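Local coordinates for protein cellulosomal scaffoldin (Acetivibrio cellulolyticus, PDB 3ZUC) that binds crystalline cellulose through this family 3b carbohydrate-binding module, one part of a much longer cellulosomal scaffold protein, at residues Y46-G51 against A121-F126; K53-W58 against G108-S113. One frame throughout, in Å; residues are numbered along the deposited sequence. Where two conformers were deposited one is given.

Overall arrangement
The two contacts lie side by side at the calcium end of a two-sheet beta sandwich, their centres about 14 Å apart. Contact 1 binds the metal where strand 42-47 runs out into a loop; contact 2 pairs the next strand, 55-61, an outermost strand of the other sheet, with strand 102-112. Along the chain, contact 2 is nested inside the loop that contact 1 closes. K112 is the polar link between them: its NZ lies 2.8 Å from V49 O and 2.9 Å from G51 O, probable hydrogen bonds that tie the calcium-binding loop to the end of strand 102-112. The K112 side chain stays about 8 Å from the calcium ion, near it without binding it.

Contact 1: residues Y46-G51 against A121-F126. With CA (calcium ion), chain B; EDO (1,2-ethanediol), chain C.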
loop_
_atom_site.group_PDB
_atom_site.type_symbol
_atom_site.label_atom_id
_atom_site.label_comp_id
_atom_site.label_asym_id
_atom_site.label_seq_id
_atom_site.Cartn_x
_atom_site.Cartn_y
_atom_site.Cartn_z
ATOM N N TYR A 46 -1.792 -0.482 -6.898
ATOM C CA TYR A 46 -2.536 -0.632 -8.146
ATOM C C TYR A 46 -2.086 -1.865 -8.921
ATOM O O TYR A 46 -0.885 -2.138 -9.044
ATOM C CB TYR A 46 -2.297 0.604 -9.024
ATOM C CG TYR A 46 -2.798 1.891 -8.425
ATOM C CD1 TYR A 46 -4.121 2.277 -8.599
ATOM C CD2 TYR A 46 -1.976 2.717 -7.671
ATOM C CE1 TYR A 46 -4.623 3.437 -8.057
ATOM C CE2 TYR A 46 -2.466 3.886 -7.121
ATOM C CZ TYR A 46 -3.788 4.252 -7.306
ATOM O OH TYR A 46 -4.245 5.435 -6.760
ATOM N N PHE A 47 -3.051 -2.590 -9.477
ATOM C CA PHE A 47 -2.742 -3.842 -10.130
ATOM C C PHE A 47 -3.834 -4.216 -11.127
ATOM O O PHE A 47 -4.916 -3.624 -11.143
ATOM C CB PHE A 47 -2.539 -4.956 -9.068
ATOM C CG PHE A 47 -3.764 -5.268 -8.240
ATOM C CD1 PHE A 47 -4.128 -4.476 -7.153
ATOM C CD2 PHE A 47 -4.550 -6.387 -8.518
ATOM C CE1 PHE A 47 -5.244 -4.781 -6.389
ATOM C CE2 PHE A 47 -5.652 -6.694 -7.755
ATOM C CZ PHE A 47 -6.006 -5.896 -6.680
ATOM N N THR A 48 -3.538 -5.223 -11.945
ATOM C CA THR A 48 -4.553 -5.893 -12.746
ATOM C C THR A 48 -4.864 -7.235 -12.089
ATOM O O THR A 48 -3.950 -8.012 -11.781
ATOM C CB THR A 48 -4.165 -6.092 -14.207
ATOM O OG1 THR A 48 -3.036 -6.956 -14.267
ATOM C CG2 THR A 48 -3.846 -4.770 -14.881
ATOM N N VAL A 49 -6.139 -7.489 -11.828
ATOM C CA VAL A 49 -6.537 -8.624 -11.013
ATOM C C VAL A 49 -6.334 -9.987 -11.675
ATOM O O VAL A 49 -6.172 -10.974 -10.965
ATOM C CB VAL A 49 -7.997 -8.421 -10.517
ATOM C CG1 VAL A 49 -9.011 -8.526 -11.649
ATOM C CG2 VAL A 49 -8.357 -9.345 -9.372
ATOM N N ASP A 50 -6.356 -10.040 -13.013
ATOM C CA ASP A 50 -6.167 -11.304 -13.739
ATOM C C ASP A 50 -7.192 -12.360 -13.300
ATOM O O ASP A 50 -6.838 -13.471 -12.877
ATOM C CB ASP A 50 -4.743 -11.826 -13.574
ATOM C CG ASP A 50 -3.727 -10.901 -14.163
ATOM O OD1 ASP A 50 -3.834 -10.662 -15.396
ATOM O OD2 ASP A 50 -2.831 -10.438 -13.454
ATOM N N GLY A 51 -8.471 -11.993 -13.435
ATOM C CA GLY A 51 -9.569 -12.828 -12.994
ATOM C C GLY A 51 -10.107 -12.304 -11.674
ATOM O O GLY A 51 -9.534 -12.542 -10.617
ATOM N N ALA A 121 3.465 -9.324 -13.087
ATOM C CA ALA A 121 4.404 -8.629 -13.946
ATOM C C ALA A 121 3.827 -7.380 -14.598
ATOM O O ALA A 121 4.580 -6.445 -14.875
ATOM C CB ALA A 121 4.928 -9.568 -15.027
ATOM N N ASP A 122 2.520 -7.368 -14.859
ATOM C CA ASP A 122 1.883 -6.223 -15.497
ATOM C C ASP A 122 1.302 -5.204 -14.525
ATOM O O ASP A 122 0.673 -4.249 -14.968
ATOM C CB ASP A 122 0.810 -6.666 -16.488
ATOM C CG ASP A 122 -0.435 -7.238 -15.823
ATOM O OD1 ASP A 122 -0.322 -7.787 -14.708
ATOM O OD2 ASP A 122 -1.524 -7.150 -16.442
ATOM N N ASP A 123 1.497 -5.379 -13.222
ATOM C CA ASP A 123 0.839 -4.509 -12.272
ATOM C C ASP A 123 1.553 -3.169 -12.147
ATOM O O ASP A 123 2.765 -3.119 -11.951
ATOM C CB ASP A 123 0.785 -5.186 -10.902
ATOM C CG ASP A 123 -0.105 -6.420 -10.888
ATOM O OD1 ASP A 123 -0.962 -6.540 -11.796
ATOM O OD2 ASP A 123 0.046 -7.234 -9.936
ATOM N N TYR A 124 0.787 -2.087 -12.177
ATOM C CA TYR A 124 1.329 -0.734 -12.108
ATOM C C TYR A 124 2.271 -0.559 -10.913
ATOM O O TYR A 124 3.338 0.041 -11.048
ATOM C CB TYR A 124 0.170 0.263 -12.025
ATOM C CG TYR A 124 0.533 1.713 -11.929
ATOM C CD1 TYR A 124 0.701 2.353 -10.709
ATOM C CD2 TYR A 124 0.623 2.474 -13.071
ATOM C CE1 TYR A 124 0.979 3.697 -10.630
ATOM C CE2 TYR A 124 0.899 3.819 -13.013
ATOM C CZ TYR A 124 1.087 4.433 -11.795
ATOM O OH TYR A 124 1.372 5.779 -11.760
ATOM N N SER A 125 1.879 -1.057 -9.744
ATOM C CA SER A 125 2.656 -0.834 -8.532
ATOM C C SER A 125 3.754 -1.872 -8.257
ATOM O O SER A 125 4.527 -1.693 -7.311
ATOM C CB SER A 125 1.741 -0.761 -7.312
ATOM O OG SER A 125 0.834 0.322 -7.373
ATOM N N PHE A 126 3.815 -2.951 -9.032
ATOM C CA PHE A 126 4.744 -4.036 -8.730
ATOM C C PHE A 126 6.180 -3.644 -9.032
ATOM O O PHE A 126 6.476 -3.093 -10.097
ATOM C CB PHE A 126 4.376 -5.248 -9.588
ATOM C CG PHE A 126 5.271 -6.458 -9.405
ATOM C CD1 PHE A 126 5.346 -7.118 -8.194
ATOM C CD2 PHE A 126 5.962 -6.979 -10.485
ATOM C CE1 PHE A 126 6.113 -8.258 -8.042
ATOM C CE2 PHE A 126 6.722 -8.134 -10.349
ATOM C CZ PHE A 126 6.800 -8.772 -9.127
HETATM CA CA CA B . -1.774 -8.453 -12.901
HETATM C C1 EDO C . -8.112 6.991 -7.125
HETATM O O1 EDO C . -7.364 7.310 -5.955
HETATM C C2 EDO C . -7.373 5.956 -7.948
HETATM O O2 EDO C . -6.081 6.450 -8.322
HETATM O O HOH W 1 -1.846 -10.058 -17.024
HETATM O O HOH W 2 -1.720 -9.183 -10.542
#
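Y46 and S125 illustrate how a loop can be fastened to the end of a strand. Y46 N gives a nearly straight bond to S125 OG (2.8 Å, 166° at the hydrogen), and S125 N returns one to Y46 O (3.0 Å). The serine hydroxyl also bonds to K138 O, so two bonds grip it. This is the close-packed part: the buried Y46 runs side by side with Y124, CB 3.9 Å from Y124 CD1, though their rings meet obliquely. The Y46 hydroxyl is hydrogen-bonded to H44 ND1 and to a 1,2-ethanediol, probably from the crystallisation liquor. D123, which begins the type I turn that holds S125, receives T48 N on its OD1 at 2.9 Å, from well above the carboxylate plane; the same oxygen binds calcium. T48 chelates the ion with both O and OG1, because a chi1 of 64° sets OG1 between the backbone N and the carbonyl carbon. That hydroxyl donates to D122 OD2 (2.7 Å) while D122 OD1 takes the metal, which probably steadies the carboxylate's rotation.

Packing slackens toward the partly exposed D50 and D122, which have no direct bond: the calcium that both bind probably offsets their like charges, and a water donates to D50 OD1 and, weakly, to D122 OD2. D50 OD2, D123 OD1, N119 O and a second water, which also donates to D123 OD2, complete seven ligands. Such an oxygen-rich sphere, drawn from two parts of the chain distant in sequence, is the structural calcium site characteristic of family 3 carbohydrate-binding modules.

Contact 2: residues K53-W58 against G108-S113; sequences KAQTFW and GRFAKS
W58 and R109 both place CG beside the backbone N (chi1 -57° and -58°), and the arginine then bends at chi3, which lays its guanidinium flat over the indole with the two planes only 10° apart. They belong to an antiparallel strand pair at the rim of the module's beta sandwich. In the modelled conformer, R109 NH1 comes to 3.6 Å from W58 CE3, which lies over one face of the guanidinium, while R109 NE turns to a salt bridge with D60. The methyl CG2 of T56 sits over the opposite face of the indole, toward its rim, and A111 CB meets the ring edge in its plane, 4.0 Å from CZ3.

Beneath these side chains the backbones follow a regular register. T56 and A111 form a hydrogen-bonded pair, T56 N to A111 O at 3.0 Å and A111 N to T56 O at 3.2 Å; W58 and R109 form the next. The intervening non-hydrogen-bonded pairs, F57 with F110 and Q55 with K112, send their side chains to the face turned to the other sheet, where F57 and F110 are buried. F57, with CG anti to the backbone N, passes its ring by the bare backbone of G108, CE1 lying 3.8 Å from G108 CA, and F110 CB reaches the ring edge. The F110 ring itself meets F73 edge-to-face.

Past Q55 the strand pairing ends, though S113 N still bonds to A54 O. There the aliphatic parts of K53 and K112 cross, CB to CB at 3.9 Å, before their ammonium groups diverge: K53 NZ to a salt bridge with D114, K112 NZ to the carbonyls of V49, G51 and N117. One water still joins them, accepting from K53 NZ at 3.0 Å and from K112 NZ at 3.2 Å.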
loop_
_atom_site.group_PDB
_atom_site.type_symbol
_atom_site.label_atom_id
_atom_site.label_comp_id
_atom_site.label_asym_id
_atom_site.label_seq_id
_atom_site.Cartn_x
_atom_site.Cartn_y
_atom_site.Cartn_z
ATOM N N LYS A 53 -12.066 -11.870 -8.374
ATOM C CA LYS A 53 -12.623 -12.708 -7.325
ATOM C C LYS A 53 -12.663 -11.842 -6.071
ATOM O O LYS A 53 -11.956 -10.832 -5.975
ATOM C CB LYS A 53 -11.734 -13.929 -7.037
ATOM C CG LYS A 53 -11.508 -14.837 -8.235
ATOM C CD LYS A 53 -12.775 -15.603 -8.628
ATOM C CE LYS A 53 -12.673 -16.302 -9.966
ATOM N NZ LYS A 53 -11.523 -17.252 -10.030
ATOM N N ALA A 54 -13.488 -12.219 -5.103
ATOM C CA ALA A 54 -13.391 -11.638 -3.771
ATOM C C ALA A 54 -11.923 -11.701 -3.345
ATOM O O ALA A 54 -11.281 -12.728 -3.574
ATOM C CB ALA A 54 -14.254 -12.431 -2.793
ATOM N N GLN A 55 -11.405 -10.616 -2.757
ATOM C CA GLN A 55 -10.050 -10.576 -2.245
ATOM C C GLN A 55 -10.059 -10.154 -0.786
ATOM O O GLN A 55 -10.953 -9.442 -0.337
ATOM C CB GLN A 55 -9.208 -9.598 -3.071
ATOM C CG GLN A 55 -8.969 -10.138 -4.483
ATOM C CD GLN A 55 -8.518 -9.046 -5.420
ATOM O OE1 GLN A 55 -9.344 -8.166 -5.797
ATOM N NE2 GLN A 55 -7.284 -9.036 -5.792
ATOM N N THR A 56 -9.030 -10.595 -0.078
ATOM C CA THR A 56 -8.817 -10.257 1.322
ATOM C C THR A 56 -7.394 -9.755 1.491
ATOM O O THR A 56 -6.461 -10.346 0.949
ATOM C CB THR A 56 -9.035 -11.478 2.221
ATOM O OG1 THR A 56 -10.342 -11.992 2.014
ATOM C CG2 THR A 56 -8.884 -11.105 3.688
ATOM N N PHE A 57 -7.258 -8.673 2.254
ATOM C CA PHE A 57 -5.975 -8.167 2.721
ATOM C C PHE A 57 -5.785 -8.526 4.190
ATOM O O PHE A 57 -6.692 -8.351 5.001
ATOM C CB PHE A 57 -5.947 -6.641 2.565
ATOM C CG PHE A 57 -4.714 -5.985 3.149
ATOM C CD1 PHE A 57 -3.526 -5.978 2.461
ATOM C CD2 PHE A 57 -4.741 -5.402 4.400
ATOM C CE1 PHE A 57 -2.400 -5.368 2.986
ATOM C CE2 PHE A 57 -3.600 -4.790 4.932
ATOM C CZ PHE A 57 -2.440 -4.787 4.228
ATOM N N TRP A 58 -4.566 -8.955 4.507
ATOM C CA TRP A 58 -4.144 -9.158 5.878
ATOM C C TRP A 58 -2.910 -8.310 6.132
ATOM O O TRP A 58 -1.963 -8.347 5.360
ATOM C CB TRP A 58 -3.782 -10.626 6.116
ATOM C CG TRP A 58 -4.883 -11.598 5.819
ATOM C CD1 TRP A 58 -5.891 -12.011 6.646
ATOM C CD2 TRP A 58 -5.079 -12.306 4.584
ATOM N NE1 TRP A 58 -6.703 -12.924 5.992
ATOM C CE2 TRP A 58 -6.225 -13.111 4.726
ATOM C CE3 TRP A 58 -4.413 -12.316 3.363
ATOM C CZ2 TRP A 58 -6.697 -13.934 3.698
ATOM C CZ3 TRP A 58 -4.883 -13.130 2.348
ATOM C CH2 TRP A 58 -6.013 -13.919 2.522
ATOM N N GLY A 108 1.917 -6.479 4.565
ATOM C CA GLY A 108 0.657 -7.166 4.287
ATOM C C GLY A 108 0.710 -8.177 3.143
ATOM O O GLY A 108 1.669 -8.202 2.376
ATOM N N ARG A 109 -0.304 -9.057 3.061
ATOM C CA ARG A 109 -0.520 -9.903 1.883
ATOM C C ARG A 109 -1.959 -9.682 1.439
ATOM O O ARG A 109 -2.815 -9.285 2.228
ATOM C CB ARG A 109 -0.317 -11.438 2.167
ATOM C CG ARG A 109 1.061 -11.820 2.704
ATOM C CD ARG A 109 0.999 -13.199 3.363
ATOM N NE ARG A 109 0.180 -13.123 4.558
ATOM C CZ ARG A 109 -1.006 -13.683 4.753
ATOM N NH1 ARG A 109 -1.565 -14.503 3.855
ATOM N NH2 ARG A 109 -1.636 -13.400 5.885
ATOM N N PHE A 110 -2.241 -10.012 0.181
ATOM C CA PHE A 110 -3.608 -10.216 -0.259
ATOM C C PHE A 110 -3.694 -11.344 -1.261
ATOM O O PHE A 110 -2.724 -11.699 -1.932
ATOM C CB PHE A 110 -4.279 -8.927 -0.739
ATOM C CG PHE A 110 -3.703 -8.239 -1.969
ATOM C CD1 PHE A 110 -2.743 -7.243 -1.846
ATOM C CD2 PHE A 110 -4.226 -8.505 -3.230
ATOM C CE1 PHE A 110 -2.320 -6.525 -2.949
ATOM C CE2 PHE A 110 -3.794 -7.781 -4.341
ATOM C CZ PHE A 110 -2.856 -6.792 -4.194
ATOM N N ALA A 111 -4.888 -11.936 -1.316
ATOM C CA ALA A 111 -5.157 -13.109 -2.132
ATOM C C ALA A 111 -6.635 -13.149 -2.491
ATOM O O ALA A 111 -7.470 -12.493 -1.870
ATOM C CB ALA A 111 -4.769 -14.390 -1.401
ATOM N N LYS A 112 -6.947 -13.985 -3.473
ATOM C CA LYS A 112 -8.312 -14.239 -3.911
ATOM C C LYS A 112 -8.952 -15.335 -3.061
ATOM O O LYS A 112 -8.278 -16.206 -2.512
ATOM C CB LYS A 112 -8.296 -14.687 -5.374
ATOM C CG LYS A 112 -7.697 -13.646 -6.290
ATOM C CD LYS A 112 -7.649 -14.129 -7.737
ATOM C CE LYS A 112 -6.868 -13.157 -8.571
ATOM N NZ LYS A 112 -6.866 -13.512 -10.016
ATOM N N SER A 113 -10.279 -15.320 -3.007
ATOM C CA SER A 113 -11.012 -16.252 -2.149
ATOM C C SER A 113 -10.777 -17.708 -2.503
ATOM O O SER A 113 -10.878 -18.567 -1.624
ATOM C CB SER A 113 -12.492 -15.941 -2.215
ATOM O OG SER A 113 -12.923 -16.076 -3.557
HETATM O O HOH W 3 -8.988 -15.864 -10.693
#